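Local coordinates for calcium-dependent protein kinase, putative (Plasmodium falciparum, PDB 3MSE) that binds calcium through its EF-hands and, as the C-terminal part of a CDPK-family enzyme, probably regulates a kinase that phosphorylates serine and threonine residues, at residues 73-76 against 77-81. Numbering follows the deposited sequence.
Sequences WDIN and RILQA. With SO4 (sulfate ion), chain C.
R77 leans back over the carbonyl O of W73, one turn earlier in the same helix. R77 CB packs on the carbonyl O of D74. R77 CG lies 3.4 Å from W73 O, and CD stays beside that oxygen. The chain then bends at chi3 (70°) and carries the guanidinium off the helix. There two parallel hydrogen bonds hold a sulfate, probably from the crystallisation liquor. R77 NH1 reaches SO4 O3 at 3.1 Å, and R77 NH2 reaches SO4 O2 at 2.9 Å. Both bonds are nearly straight, and the sulfur lies in the guanidinium plane. NH1 also donates to a water that in turn donates to D74 OD1. This water links opposite charges, with D74 OD1 and R77 NH1 4.7 Å apart.

The backbone is regular alpha-helix here. I78 N binds D74 O at 2.9 Å and L79 N binds I75 O at 2.8 Å, while the bond from R77 N to W73 O is weak.

On another face of the helix, I75 and L79 run side by side, with I75 CG2 and L79 CD1 4.1 Å apart. I75 packs on Y62 and L65 of helix 58-67, within the calcium-binding EF-hand pair. D74, R77 and I78 instead meet M14 of the second subunit.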
# COMPACT_ATOMS: atom_id res chain seq x y z
N TRP A 73 32.28 -2.37 6.91
CA TRP A 73 32.10 -1.02 6.40
C TRP A 73 30.70 -0.80 5.84
O TRP A 73 30.15 0.28 5.97
CB TRP A 73 33.15 -0.66 5.35
CG TRP A 73 33.47 -1.79 4.40
CD1 TRP A 73 32.92 -2.01 3.18
CD2 TRP A 73 34.44 -2.83 4.60
NE1 TRP A 73 33.48 -3.14 2.60
CE2 TRP A 73 34.42 -3.65 3.46
CE3 TRP A 73 35.33 -3.13 5.64
CZ2 TRP A 73 35.25 -4.78 3.31
CZ3 TRP A 73 36.16 -4.26 5.51
CH2 TRP A 73 36.10 -5.08 4.35
N ASP A 74 30.11 -1.83 5.24
CA ASP A 74 28.74 -1.71 4.79
C ASP A 74 27.75 -1.74 5.97
O ASP A 74 26.81 -0.93 6.02
CB ASP A 74 28.41 -2.77 3.74
CG ASP A 74 29.09 -2.48 2.39
OD1 ASP A 74 29.44 -1.31 2.10
OD2 ASP A 74 29.25 -3.44 1.60
N ILE A 75 27.96 -2.67 6.90
CA ILE A 75 27.06 -2.82 8.05
C ILE A 75 26.96 -1.47 8.78
O ILE A 75 25.86 -1.01 9.08
CB ILE A 75 27.53 -3.91 9.05
CG1 ILE A 75 27.57 -5.30 8.41
CG2 ILE A 75 26.58 -3.94 10.29
CD1 ILE A 75 28.09 -6.36 9.36
N ASN A 76 28.11 -0.83 9.03
CA ASN A 76 28.11 0.47 9.70
C ASN A 76 27.39 1.58 8.95
O ASN A 76 26.70 2.41 9.58
CB ASN A 76 29.53 0.88 10.10
CG ASN A 76 30.04 0.12 11.32
OD1 ASN A 76 29.26 -0.41 12.13
ND2 ASN A 76 31.34 0.04 11.46
N ARG A 77 27.52 1.62 7.61
CA ARG A 77 26.74 2.59 6.84
C ARG A 77 25.24 2.31 6.89
O ARG A 77 24.46 3.25 6.92
CB ARG A 77 27.20 2.69 5.38
CG ARG A 77 28.64 3.21 5.23
CD ARG A 77 29.06 3.12 3.77
NE ARG A 77 28.35 4.09 2.95
CZ ARG A 77 28.41 4.14 1.63
NH1 ARG A 77 29.17 3.27 0.95
NH2 ARG A 77 27.74 5.08 0.97
N ILE A 78 24.87 1.02 6.88
CA ILE A 78 23.47 0.61 6.99
C ILE A 78 22.92 1.03 8.37
O ILE A 78 21.85 1.62 8.46
CB ILE A 78 23.32 -0.90 6.76
CG1 ILE A 78 23.54 -1.23 5.27
CG2 ILE A 78 21.94 -1.40 7.20
CD1 ILE A 78 23.76 -2.71 5.02
N LEU A 79 23.69 0.78 9.41
CA LEU A 79 23.31 1.13 10.76
C LEU A 79 23.04 2.62 10.92
O LEU A 79 22.01 2.99 11.47
CB LEU A 79 24.34 0.62 11.77
CG LEU A 79 24.24 -0.87 12.08
CD1 LEU A 79 25.33 -1.27 13.09
CD2 LEU A 79 22.84 -1.24 12.61
N GLN A 80 23.93 3.47 10.41
CA GLN A 80 23.74 4.92 10.51
C GLN A 80 22.66 5.51 9.59
O GLN A 80 22.15 6.61 9.86
CB GLN A 80 25.07 5.65 10.34
CG GLN A 80 26.06 5.35 11.45
CD GLN A 80 25.58 5.79 12.83
OE1 GLN A 80 25.10 6.91 13.00
NE2 GLN A 80 25.72 4.92 13.81
N ALA A 81 22.30 4.79 8.53
CA ALA A 81 21.14 5.13 7.70
C ALA A 81 19.80 4.74 8.36
O ALA A 81 18.82 5.51 8.33
CB ALA A 81 21.26 4.49 6.32
S SO4 C . 29.21 4.55 -2.81
O1 SO4 C . 28.57 3.82 -3.89
O2 SO4 C . 28.23 5.18 -1.93
O3 SO4 C . 29.94 3.56 -2.03
O4 SO4 C . 30.07 5.60 -3.34
O HOH W 1 30.81 0.76 1.96
O HOH W 2 27.20 2.43 12.98